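Local coordinates for protein exosome complex component Rrp42 (Methanothermobacter thermautotrophicus, PDB 2WNR) that probably serves as a non-catalytic component of the exosome, an RNA-degrading complex, and contributes to structuring the Rrp41 active site, at residues 90-95 / 144-149; 85-90 / 102-107; 56-61 / 148-153; 60-65 / 156-161; 38-43 / 50-55. All coordinates share one frame; numbering follows the deposited sequence.

Contact 1. Residues 90-95 / 144-149; sequences MASPTF and IDYDGN
Tyr146 and Phe95 are brought together by opposite choices of first torsion: Tyr146 holds CG anti to its backbone N (chi1 167°), whereas Phe95 turns CG anti to its carbonyl carbon (chi1 -74°). The two side chains run roughly at right angles, yet their ring planes lie only 20° apart and are slid so far that they barely overlap, with centroids separated by 5.5 Å. Contact is therefore made at one corner, where Phe95 CZ comes 3.7 Å from Tyr146 CD2. Ser92, at the start of a type I turn that ends at Phe95, touches both rings: its CB sits over the centre of the Phe95 ring and also meets the edge of the Tyr146 ring, 4.1 Å from CD2. At the backbone, Tyr146 N donates a somewhat bent hydrogen bond of 2.8 Å to a lone pair of Ala91 O, in the carbonyl plane. Ala91 CA also leans on Ile144 O at 3.3 Å, a CA-H...O contact. Beyond it the bent chain of Met90 runs beside Ile144, the two pointing the same way, and CE touches Ile144 CD1 at 3.5 Å. The far end of the tyrosine looks elsewhere, its OH bonding Glu214. A single backbone bond among apolar contacts thus fixes the loop 90-95 beside the end of strand 133-145, where a classic beta bulge places Ile144 and Asp145 both opposite Gln59, while the Asp145 carboxylate is turned to the chain of another protein in the assembly and takes backbone bonds from it.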
# COMPACT_ATOMS: atom_id res chain seq x y z
N MET A 90 0.10 11.24 -18.64
CA MET A 90 0.53 12.23 -19.63
C MET A 90 0.67 11.60 -21.02
O MET A 90 0.17 12.13 -22.02
CB MET A 90 1.86 12.86 -19.20
CG MET A 90 2.59 13.66 -20.27
SD MET A 90 3.53 15.00 -19.53
CE MET A 90 5.14 14.26 -19.46
N ALA A 91 1.34 10.45 -21.04
CA ALA A 91 1.77 9.82 -22.27
C ALA A 91 0.65 9.20 -23.11
O ALA A 91 0.88 8.88 -24.28
CB ALA A 91 2.84 8.77 -21.96
N SER A 92 -0.53 9.01 -22.52
CA SER A 92 -1.67 8.36 -23.19
C SER A 92 -2.93 8.43 -22.32
O SER A 92 -2.83 8.28 -21.11
CB SER A 92 -1.35 6.89 -23.49
OG SER A 92 -2.52 6.09 -23.55
N PRO A 93 -4.11 8.61 -22.95
CA PRO A 93 -5.37 8.61 -22.18
C PRO A 93 -5.75 7.24 -21.60
O PRO A 93 -6.66 7.15 -20.77
CB PRO A 93 -6.43 9.08 -23.20
CG PRO A 93 -5.85 8.77 -24.54
CD PRO A 93 -4.33 8.83 -24.38
N THR A 94 -5.06 6.19 -22.01
CA THR A 94 -5.33 4.85 -21.50
C THR A 94 -4.36 4.49 -20.38
O THR A 94 -4.39 3.38 -19.84
CB THR A 94 -5.25 3.77 -22.62
OG1 THR A 94 -3.88 3.54 -23.00
CG2 THR A 94 -6.07 4.19 -23.84
N PHE A 95 -3.49 5.43 -20.03
CA PHE A 95 -2.52 5.21 -18.97
C PHE A 95 -3.09 5.69 -17.64
O PHE A 95 -3.33 6.89 -17.45
CB PHE A 95 -1.20 5.90 -19.31
CG PHE A 95 -0.40 5.18 -20.38
CD1 PHE A 95 -0.97 4.16 -21.14
CD2 PHE A 95 0.93 5.54 -20.62
CE1 PHE A 95 -0.23 3.51 -22.12
CE2 PHE A 95 1.68 4.89 -21.61
CZ PHE A 95 1.10 3.88 -22.36
N ILE A 144 6.77 9.75 -21.83
CA ILE A 144 6.27 11.11 -21.96
C ILE A 144 5.15 11.20 -22.99
O ILE A 144 4.22 11.99 -22.85
CB ILE A 144 7.45 12.05 -22.37
CG1 ILE A 144 8.56 12.03 -21.30
CG2 ILE A 144 7.00 13.45 -22.63
CD1 ILE A 144 8.15 12.43 -19.89
N ASP A 145 5.24 10.36 -24.02
CA ASP A 145 4.31 10.39 -25.16
C ASP A 145 4.30 8.98 -25.73
O ASP A 145 5.36 8.37 -25.91
CB ASP A 145 4.82 11.38 -26.22
CG ASP A 145 3.72 12.28 -26.82
OD1 ASP A 145 2.51 12.09 -26.54
OD2 ASP A 145 4.08 13.19 -27.58
N TYR A 146 3.11 8.44 -25.98
CA TYR A 146 3.02 7.08 -26.52
C TYR A 146 2.28 7.06 -27.85
O TYR A 146 1.07 7.30 -27.90
CB TYR A 146 2.37 6.13 -25.50
CG TYR A 146 1.95 4.79 -26.07
CD1 TYR A 146 2.88 3.93 -26.66
CD2 TYR A 146 0.62 4.38 -26.00
CE1 TYR A 146 2.49 2.70 -27.19
CE2 TYR A 146 0.22 3.14 -26.53
CZ TYR A 146 1.16 2.31 -27.12
OH TYR A 146 0.76 1.09 -27.63
N ASP A 147 3.02 6.77 -28.92
CA ASP A 147 2.44 6.72 -30.26
C ASP A 147 2.89 5.44 -30.95
O ASP A 147 3.02 5.41 -32.17
CB ASP A 147 2.84 7.97 -31.07
CG ASP A 147 1.89 8.26 -32.23
OD1 ASP A 147 0.74 7.76 -32.23
OD2 ASP A 147 2.27 9.03 -33.15
N GLY A 148 3.11 4.38 -30.17
CA GLY A 148 3.52 3.08 -30.70
C GLY A 148 4.93 2.63 -30.32
O GLY A 148 5.89 3.40 -30.38
N ASN A 149 5.05 1.36 -29.93
CA ASN A 149 6.35 0.71 -29.74
C ASN A 149 7.18 1.33 -28.62
O ASN A 149 8.13 2.08 -28.85
CB ASN A 149 7.13 0.68 -31.06
CG ASN A 149 8.37 -0.20 -30.99
OD1 ASN A 149 8.63 -0.87 -29.99
ND2 ASN A 149 9.15 -0.19 -32.06

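Contact 2. Residues 85-90 / 102-107; sequences SELLPM and ERSVEL
Ser85 starts a strand-on-helix packing within the RNase PH domain: the end of strand 80-87 lies across the first turns of helix 102-117, their local axes 8.2 Å apart at 144°. Its OG, on the side of the strand that looks at the helix, makes a weak hydrogen bond of 3.3 Å to Ser104 OG, in which either hydroxyl may donate. The same side chain meets an apolar neighbour, since Ser85 OG lies 3.7 Å from Leu107 CD1. Two residues on, Leu87 is the centre of an inverse gamma turn, and both of its methyls reach the helix. CD2 settles against the backbone at Ser104 CA, 3.7 Å away, and brushes the aliphatic part of Arg103 at CG; the guanidinium end of that arginine goes on to bond Thr94 O. CD1 lies nearer the hydroxyl of Ser104 and, more distantly, Leu107 CD1. Leu107 also packs on Leu150 and Phe151 of helix 150-164, so this strand end and two helices meet around it. The polar strip at Ser104 is completed by a water that accepts from Leu87 N at 3.2 Å and lies 2.7 Å from Ser104 OG.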
# COMPACT_ATOMS: atom_id res chain seq x y z
N SER A 85 9.82 1.75 -14.85
CA SER A 85 9.26 2.65 -15.84
C SER A 85 7.95 3.26 -15.36
O SER A 85 7.13 2.60 -14.73
CB SER A 85 9.06 1.94 -17.18
OG SER A 85 8.38 0.73 -17.00
N GLU A 86 7.79 4.54 -15.66
CA GLU A 86 6.56 5.24 -15.36
C GLU A 86 5.75 5.50 -16.65
O GLU A 86 6.09 6.40 -17.43
CB GLU A 86 6.87 6.55 -14.64
CG GLU A 86 7.36 6.38 -13.22
CD GLU A 86 6.25 6.01 -12.24
OE1 GLU A 86 5.44 6.90 -11.90
OE2 GLU A 86 6.19 4.85 -11.78
N LEU A 87 4.71 4.71 -16.87
CA LEU A 87 3.83 4.92 -18.00
C LEU A 87 2.81 6.02 -17.62
O LEU A 87 1.75 5.74 -17.08
CB LEU A 87 3.14 3.62 -18.41
CG LEU A 87 3.79 2.78 -19.52
CD1 LEU A 87 5.26 2.55 -19.26
CD2 LEU A 87 3.08 1.46 -19.66
N LEU A 88 3.17 7.26 -17.90
CA LEU A 88 2.45 8.40 -17.38
C LEU A 88 1.07 8.61 -18.01
O LEU A 88 0.91 8.53 -19.23
CB LEU A 88 3.27 9.68 -17.55
CG LEU A 88 4.68 9.77 -16.97
CD1 LEU A 88 5.39 11.05 -17.40
CD2 LEU A 88 4.77 9.58 -15.46
N PRO A 89 0.08 8.94 -17.17
CA PRO A 89 -1.19 9.40 -17.70
C PRO A 89 -0.98 10.47 -18.78
O PRO A 89 -1.79 10.57 -19.73
CB PRO A 89 -1.88 10.00 -16.48
CG PRO A 89 -1.34 9.23 -15.35
CD PRO A 89 0.07 8.87 -15.70
N MET A 90 0.10 11.24 -18.64
CA MET A 90 0.53 12.23 -19.63
C MET A 90 0.67 11.60 -21.02
O MET A 90 0.17 12.13 -22.02
CB MET A 90 1.86 12.86 -19.20
CG MET A 90 2.59 13.66 -20.27
SD MET A 90 3.53 15.00 -19.53
CE MET A 90 5.14 14.26 -19.46
N GLU A 102 0.31 -3.97 -15.17
CA GLU A 102 0.83 -5.06 -16.00
C GLU A 102 1.74 -4.57 -17.11
O GLU A 102 2.87 -5.03 -17.27
CB GLU A 102 -0.33 -5.72 -16.71
CG GLU A 102 -1.01 -6.82 -16.00
CD GLU A 102 -2.13 -7.39 -16.84
OE1 GLU A 102 -2.57 -6.73 -17.81
OE2 GLU A 102 -2.58 -8.51 -16.52
N ARG A 103 1.20 -3.63 -17.88
CA ARG A 103 1.80 -3.10 -19.08
C ARG A 103 3.13 -2.44 -18.79
O ARG A 103 4.08 -2.64 -19.52
CB ARG A 103 0.81 -2.12 -19.69
CG ARG A 103 1.08 -1.63 -21.07
CD ARG A 103 -0.23 -0.99 -21.62
NE ARG A 103 -1.01 -0.33 -20.56
CZ ARG A 103 -2.07 0.46 -20.74
NH1 ARG A 103 -2.55 0.71 -21.96
NH2 ARG A 103 -2.66 0.99 -19.68
N SER A 104 3.19 -1.67 -17.71
CA SER A 104 4.43 -1.01 -17.29
C SER A 104 5.47 -2.03 -16.85
O SER A 104 6.61 -1.99 -17.31
CB SER A 104 4.15 -0.06 -16.13
OG SER A 104 5.28 0.74 -15.87
N VAL A 105 5.05 -2.93 -15.97
CA VAL A 105 5.88 -4.01 -15.47
C VAL A 105 6.52 -4.83 -16.59
O VAL A 105 7.71 -5.15 -16.55
CB VAL A 105 5.07 -4.93 -14.53
CG1 VAL A 105 5.82 -6.22 -14.24
CG2 VAL A 105 4.72 -4.19 -13.23
N GLU A 106 5.72 -5.16 -17.61
CA GLU A 106 6.26 -5.93 -18.72
C GLU A 106 7.33 -5.15 -19.47
O GLU A 106 8.47 -5.63 -19.62
CB GLU A 106 5.17 -6.33 -19.70
CG GLU A 106 5.74 -7.21 -20.81
CD GLU A 106 4.82 -7.34 -21.98
OE1 GLU A 106 3.98 -6.44 -22.18
OE2 GLU A 106 4.94 -8.35 -22.71
N LEU A 107 6.97 -3.95 -19.91
CA LEU A 107 7.90 -3.04 -20.56
C LEU A 107 9.21 -2.95 -19.78
O LEU A 107 10.27 -3.13 -20.32
CB LEU A 107 7.29 -1.64 -20.72
CG LEU A 107 8.04 -0.53 -21.49
CD1 LEU A 107 8.90 0.32 -20.59
CD2 LEU A 107 8.88 -1.07 -22.65
O HOH W 1 3.97 2.71 -14.54

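Contact 3. Residues 56-61 / 148-153; sequences GNTQII and GNLFDA
Thr58 and Gly148 come within 6.2 Å at their CA atoms, where strand 58-69 begins and the chain turns into helix 150-164; further on, Ile60 CA and Ala153 CA approach to 6.8 Å. Gly148 has a positive phi (114°), and a side chain there would run into the carbonyl O of the preceding residue. Across the gap Thr58 OG1, anti to its carbonyl carbon (chi1 -66°), donates a 2.7 Å hydrogen bond to Gly148 O, tilted 33° from the carbonyl plane. Thr58 OG1 also accepts from Asp147 N, so one buried hydroxyl is held by two backbone groups. The Thr58 methyl CG2 points instead at the start of the helix, 4.0 Å from Leu150 CD1 and 4.1 Å from Ala153 CB. Ile60 continues this apolar strip, with CD1 3.8 Å from Ala153 CB. Asn149 is the N-cap: its OD1 accepts from Asp152 N, while its ND2 donates to Asp152 OD2 from above the carboxylate plane. A valine in place of Thr58 would probably leave Asp147 N and Gly148 O without the hydroxyl that ties them to the strand. Gly148 O is thus held by two donors, Thr58 OG1 and Arg35 NH2, beside the apolar strip of Thr58 CG2, Ile60, Leu150 and Ala153.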
# COMPACT_ATOMS: atom_id res chain seq x y z
N GLY A 56 9.41 8.12 -33.92
CA GLY A 56 8.19 8.75 -34.38
C GLY A 56 7.84 9.79 -33.34
O GLY A 56 8.67 10.63 -32.99
N ASN A 57 6.63 9.70 -32.80
CA ASN A 57 6.21 10.62 -31.74
C ASN A 57 6.33 10.02 -30.35
O ASN A 57 6.18 10.74 -29.35
CB ASN A 57 4.79 11.11 -31.98
CG ASN A 57 4.71 12.15 -33.06
OD1 ASN A 57 5.61 12.97 -33.20
ND2 ASN A 57 3.64 12.12 -33.84
N THR A 58 6.57 8.71 -30.28
CA THR A 58 6.78 8.03 -29.01
C THR A 58 8.03 8.61 -28.37
O THR A 58 9.11 8.58 -28.95
CB THR A 58 6.90 6.49 -29.20
OG1 THR A 58 5.64 5.97 -29.64
CG2 THR A 58 7.25 5.81 -27.91
N GLN A 59 7.86 9.15 -27.17
CA GLN A 59 8.94 9.86 -26.51
C GLN A 59 9.19 9.32 -25.12
O GLN A 59 8.27 9.19 -24.32
CB GLN A 59 8.62 11.35 -26.46
CG GLN A 59 9.75 12.20 -25.92
CD GLN A 59 9.49 13.68 -26.10
OE1 GLN A 59 8.68 14.08 -26.94
NE2 GLN A 59 10.19 14.49 -25.33
N ILE A 60 10.45 9.01 -24.83
CA ILE A 60 10.84 8.46 -23.54
C ILE A 60 12.07 9.21 -23.04
O ILE A 60 13.03 9.41 -23.78
CB ILE A 60 11.16 6.94 -23.63
CG1 ILE A 60 9.88 6.14 -23.90
CG2 ILE A 60 11.82 6.42 -22.34
CD1 ILE A 60 10.12 4.66 -24.06
N ILE A 61 12.03 9.62 -21.78
CA ILE A 61 13.20 10.15 -21.11
C ILE A 61 13.70 9.16 -20.06
O ILE A 61 12.93 8.65 -19.27
CB ILE A 61 12.90 11.49 -20.46
CG1 ILE A 61 12.62 12.54 -21.54
CG2 ILE A 61 14.06 11.92 -19.55
CD1 ILE A 61 11.91 13.74 -21.04
N GLY A 148 3.11 4.38 -30.17
CA GLY A 148 3.52 3.08 -30.70
C GLY A 148 4.93 2.63 -30.32
O GLY A 148 5.89 3.40 -30.38
N ASN A 149 5.05 1.36 -29.93
CA ASN A 149 6.35 0.71 -29.74
C ASN A 149 7.18 1.33 -28.62
O ASN A 149 8.13 2.08 -28.85
CB ASN A 149 7.13 0.68 -31.06
CG ASN A 149 8.37 -0.20 -30.99
OD1 ASN A 149 8.63 -0.87 -29.99
ND2 ASN A 149 9.15 -0.19 -32.06
N LEU A 150 6.80 1.00 -27.40
CA LEU A 150 7.50 1.44 -26.24
C LEU A 150 8.86 0.74 -26.07
O LEU A 150 9.83 1.35 -25.66
CB LEU A 150 6.62 1.17 -25.04
CG LEU A 150 5.80 2.27 -24.36
CD1 LEU A 150 5.42 3.54 -25.13
CD2 LEU A 150 4.74 1.67 -23.45
N PHE A 151 8.90 -0.55 -26.41
CA PHE A 151 10.07 -1.39 -26.15
C PHE A 151 11.34 -0.90 -26.84
O PHE A 151 12.40 -0.78 -26.20
CB PHE A 151 9.78 -2.84 -26.55
CG PHE A 151 8.58 -3.42 -25.88
CD1 PHE A 151 8.70 -4.11 -24.68
CD2 PHE A 151 7.32 -3.27 -26.45
CE1 PHE A 151 7.58 -4.63 -24.04
CE2 PHE A 151 6.19 -3.80 -25.82
CZ PHE A 151 6.32 -4.48 -24.62
N ASP A 152 11.23 -0.63 -28.15
CA ASP A 152 12.40 -0.27 -28.94
C ASP A 152 12.91 1.09 -28.52
O ASP A 152 14.11 1.28 -28.39
CB ASP A 152 12.09 -0.31 -30.43
CG ASP A 152 11.66 -1.69 -30.90
OD1 ASP A 152 11.70 -2.64 -30.09
OD2 ASP A 152 11.29 -1.83 -32.09
N ALA A 153 11.98 2.01 -28.29
CA ALA A 153 12.28 3.35 -27.77
C ALA A 153 12.90 3.28 -26.37
O ALA A 153 13.85 4.01 -26.08
CB ALA A 153 11.03 4.20 -27.75

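Contact 4. Residues 60-65 / 156-161; sequences IIVGVK and LATVAA
Val62 meets Ala157 and Ala161 without any ring, amide or carboxylate side chain between them; the flat units here are backbone peptides. That of Ala157 and Thr158 receives the valine, whose CG2 comes 3.9 Å from Thr158 N and whose CB lies near Ala157 O. The two methyls of Val62 divide the work. CG2, anti to the carbonyl carbon, touches Ala157 CB at 3.5 Å, whereas CG1, anti to the backbone N (chi1 175°), reaches one helical turn further to Ala161 CB at 3.7 Å. Val64 CG2 meets the same methyl, Ala161 CB, also at 3.7 Å. At the near end the CG2 branch of Ile60 makes a looser contact with Ala157 CB, 4.2 Å away. Thr158 stands at the flank, and its hydroxyl bonds back to Ala154 O, so it brings no unpaired polar group to the valine. Cut back to an alanine, Val62 would probably leave a gap between the methyls of Ala157 and Ala161, which would have much less of the strand to rest on. Small residues on the helix and branched ones on the strand are consistent with the close approach of the local axes, 7.8 Å. The segments run in the same general direction, 35° apart, the helix 150-164 lying on the mixed sheet of the RNase PH domain as in an alpha/beta layer.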
# COMPACT_ATOMS: atom_id res chain seq x y z
N ILE A 60 10.45 9.01 -24.83
CA ILE A 60 10.84 8.46 -23.54
C ILE A 60 12.07 9.21 -23.04
O ILE A 60 13.03 9.41 -23.78
CB ILE A 60 11.16 6.94 -23.63
CG1 ILE A 60 9.88 6.14 -23.90
CG2 ILE A 60 11.82 6.42 -22.34
CD1 ILE A 60 10.12 4.66 -24.06
N ILE A 61 12.03 9.62 -21.78
CA ILE A 61 13.20 10.15 -21.11
C ILE A 61 13.70 9.16 -20.06
O ILE A 61 12.93 8.65 -19.27
CB ILE A 61 12.90 11.49 -20.46
CG1 ILE A 61 12.62 12.54 -21.54
CG2 ILE A 61 14.06 11.92 -19.55
CD1 ILE A 61 11.91 13.74 -21.04
N VAL A 62 15.00 8.87 -20.09
CA VAL A 62 15.58 7.95 -19.14
C VAL A 62 16.63 8.66 -18.30
O VAL A 62 17.44 9.41 -18.82
CB VAL A 62 16.19 6.71 -19.83
CG1 VAL A 62 16.91 5.81 -18.83
CG2 VAL A 62 15.12 5.92 -20.56
N GLY A 63 16.61 8.42 -17.00
CA GLY A 63 17.66 8.91 -16.13
C GLY A 63 18.36 7.74 -15.46
O GLY A 63 17.73 6.72 -15.15
N VAL A 64 19.66 7.89 -15.25
CA VAL A 64 20.45 6.90 -14.54
C VAL A 64 20.97 7.55 -13.26
O VAL A 64 21.73 8.52 -13.33
CB VAL A 64 21.62 6.34 -15.38
CG1 VAL A 64 22.35 5.25 -14.61
CG2 VAL A 64 21.14 5.78 -16.70
N LYS A 65 20.57 7.01 -12.11
CA LYS A 65 20.93 7.57 -10.81
C LYS A 65 21.66 6.53 -9.97
O LYS A 65 21.04 5.61 -9.45
CB LYS A 65 19.69 8.07 -10.06
CG LYS A 65 18.97 9.25 -10.73
CD LYS A 65 19.81 10.53 -10.75
CE LYS A 65 19.90 11.20 -9.39
NZ LYS A 65 20.64 12.50 -9.48
N LEU A 156 16.47 1.68 -26.42
CA LEU A 156 17.33 2.65 -27.08
C LEU A 156 17.73 3.78 -26.12
O LEU A 156 18.90 4.15 -26.05
CB LEU A 156 16.63 3.21 -28.31
CG LEU A 156 17.39 4.05 -29.34
CD1 LEU A 156 18.84 3.57 -29.56
CD2 LEU A 156 16.63 4.03 -30.64
N ALA A 157 16.76 4.30 -25.37
CA ALA A 157 16.97 5.39 -24.43
C ALA A 157 17.78 4.96 -23.20
O ALA A 157 18.64 5.71 -22.72
CB ALA A 157 15.64 6.00 -24.01
N THR A 158 17.51 3.75 -22.70
CA THR A 158 18.22 3.21 -21.56
C THR A 158 19.68 2.99 -21.92
O THR A 158 20.57 3.43 -21.19
CB THR A 158 17.61 1.90 -21.09
OG1 THR A 158 16.20 2.07 -20.93
CG2 THR A 158 18.22 1.46 -19.76
N VAL A 159 19.93 2.33 -23.06
CA VAL A 159 21.28 2.16 -23.56
C VAL A 159 21.97 3.51 -23.72
O VAL A 159 23.10 3.69 -23.24
CB VAL A 159 21.33 1.32 -24.87
CG1 VAL A 159 22.71 1.39 -25.52
CG2 VAL A 159 21.01 -0.14 -24.57
N ALA A 160 21.28 4.46 -24.35
CA ALA A 160 21.85 5.79 -24.55
C ALA A 160 22.22 6.43 -23.21
O ALA A 160 23.34 6.93 -23.05
CB ALA A 160 20.88 6.68 -25.34
N ALA A 161 21.29 6.39 -22.26
CA ALA A 161 21.51 6.99 -20.94
C ALA A 161 22.70 6.35 -20.21
O ALA A 161 23.47 7.05 -19.54
CB ALA A 161 20.25 6.89 -20.11

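Contact 5. Residues 38-43 / 50-55; sequences SIETGV and SSRVKL
Ile39 and Val53 pair on the face of an antiparallel hairpin that is turned to the helices, lying side by side with Ile39 CG1 4.2 Å from Val53 CG2. Thr41 and Ser51 follow on the same face as the next non-hydrogen-bonded pair. The backbones are joined by regular bonds at two hydrogen-bonded pairs, Ser38 with Lys54 and Glu40 with Arg52, each bonded in both directions. Toward the turn the pattern slackens: Gly42 N gives a bent bond to Ser50 O, its donor standing above the carbonyl plane, and Val43 N makes a weak one of 2.9 Å to Ser50 OG, which also binds Ile44 N. The other face, carrying Ser38, Glu40, Arg52 and Lys54, is more exposed and bears water. Here Glu40 and Arg52 run alongside each other with their flat ends 23° apart, but the charges are loosely matched: OE2 stays 4.1 Å from NH1, too far for a salt bridge and nearer the arginine's CD, at 3.3 Å. A water bridges this side, accepting from Ser38 OG and donating to Glu40 OE2 and Arg52 O. Packing is closer where Val43 crosses Arg52 at about a right angle: with CG1 anti to the backbone N (chi1 167°), CG1 lies 3.6 Å from Arg52 NH1 and CG2 3.8 Å from Arg52 CB. Val53 and Ser51 look to helix 150-164, where Ser51 OG bonds Ala157 O, and Ile39 to helix 244-268; strand 58-69 pairs with the hairpin's second strand, and Arg52 packs on an aromatic side chain of another protein's chain.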
# COMPACT_ATOMS: atom_id res chain seq x y z
N SER A 38 15.32 10.00 -33.01
CA SER A 38 15.96 11.18 -32.46
C SER A 38 16.52 10.81 -31.09
O SER A 38 15.80 10.32 -30.23
CB SER A 38 14.94 12.32 -32.37
OG SER A 38 15.50 13.49 -31.82
N ILE A 39 17.82 11.03 -30.89
CA ILE A 39 18.50 10.67 -29.64
C ILE A 39 19.31 11.84 -29.08
O ILE A 39 20.23 12.34 -29.73
CB ILE A 39 19.44 9.47 -29.86
CG1 ILE A 39 18.69 8.29 -30.47
CG2 ILE A 39 20.12 9.07 -28.55
CD1 ILE A 39 19.59 7.24 -31.12
N GLU A 40 18.94 12.27 -27.87
CA GLU A 40 19.71 13.28 -27.14
C GLU A 40 20.17 12.70 -25.82
O GLU A 40 19.47 11.90 -25.21
CB GLU A 40 18.88 14.52 -26.87
CG GLU A 40 18.24 15.16 -28.09
CD GLU A 40 17.30 16.29 -27.71
OE1 GLU A 40 17.78 17.42 -27.46
OE2 GLU A 40 16.07 16.03 -27.64
N THR A 41 21.36 13.11 -25.37
CA THR A 41 21.86 12.72 -24.06
C THR A 41 22.13 13.97 -23.22
O THR A 41 22.04 15.09 -23.73
CB THR A 41 23.13 11.82 -24.14
OG1 THR A 41 24.21 12.55 -24.75
CG2 THR A 41 22.84 10.55 -24.94
N GLY A 42 22.44 13.79 -21.94
CA GLY A 42 22.72 14.90 -21.02
C GLY A 42 21.57 15.89 -20.93
O GLY A 42 21.78 17.10 -20.88
N VAL A 43 20.36 15.35 -20.88
CA VAL A 43 19.12 16.13 -20.93
C VAL A 43 18.73 16.72 -19.57
O VAL A 43 18.25 17.86 -19.49
CB VAL A 43 17.98 15.27 -21.52
CG1 VAL A 43 16.61 15.92 -21.30
CG2 VAL A 43 18.23 15.03 -22.99
N SER A 50 21.60 10.63 -18.58
CA SER A 50 20.22 10.84 -19.02
C SER A 50 20.11 10.85 -20.53
O SER A 50 21.10 11.12 -21.22
CB SER A 50 19.67 12.15 -18.45
OG SER A 50 20.47 13.26 -18.83
N SER A 51 18.92 10.57 -21.04
CA SER A 51 18.66 10.59 -22.48
C SER A 51 17.20 10.89 -22.80
O SER A 51 16.32 10.63 -22.00
CB SER A 51 19.05 9.26 -23.13
OG SER A 51 18.15 8.21 -22.77
N ARG A 52 16.96 11.44 -23.98
CA ARG A 52 15.62 11.66 -24.49
C ARG A 52 15.55 11.04 -25.89
O ARG A 52 16.27 11.48 -26.80
CB ARG A 52 15.29 13.16 -24.52
CG ARG A 52 13.90 13.50 -25.03
CD ARG A 52 13.80 14.94 -25.53
NE ARG A 52 12.97 15.79 -24.67
CZ ARG A 52 13.40 16.84 -23.98
NH1 ARG A 52 14.67 17.21 -24.02
NH2 ARG A 52 12.54 17.54 -23.24
N VAL A 53 14.72 10.01 -26.04
CA VAL A 53 14.55 9.35 -27.34
C VAL A 53 13.16 9.60 -27.92
O VAL A 53 12.14 9.48 -27.22
CB VAL A 53 14.85 7.83 -27.27
CG1 VAL A 53 14.39 7.12 -28.54
CG2 VAL A 53 16.32 7.61 -27.07
N LYS A 54 13.13 9.96 -29.19
CA LYS A 54 11.89 10.08 -29.94
C LYS A 54 11.92 9.08 -31.09
O LYS A 54 12.83 9.10 -31.92
CB LYS A 54 11.68 11.50 -30.47
CG LYS A 54 11.23 12.49 -29.42
CD LYS A 54 10.83 13.83 -30.05
CE LYS A 54 9.47 13.73 -30.73
NZ LYS A 54 9.01 15.02 -31.32
N LEU A 55 10.93 8.20 -31.11
CA LEU A 55 10.80 7.20 -32.15
C LEU A 55 9.43 7.46 -32.77
O LEU A 55 8.40 7.11 -32.20
CB LEU A 55 10.94 5.79 -31.55
CG LEU A 55 10.53 4.53 -32.33
CD1 LEU A 55 11.19 4.44 -33.70
CD2 LEU A 55 10.84 3.27 -31.51
O HOH W 2 15.52 13.25 -28.94

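How the contacts relate
All five contacts lie in one RNase PH domain and share its mixed sheet. Along the chain the hairpin of contact 5 closes first, then strand 58-69 opens contacts 3 and 4, whose centres are 12 Å apart and which share that strand and helix 150-164. Contact 2 is nested inside the loops that both close; contact 1 crosses it, and the two share Met90, their centres 9 Å apart. Contacts 4 and 5 are closer, about 7 Å between centres, because strands 49-55 and 58-69 are neighbours. Contacts 2 and 5 stand 19 Å apart. The set spans the sheet from its hairpin to the strand 80-87 side, and chains of other proteins pack at contacts 1 and 2.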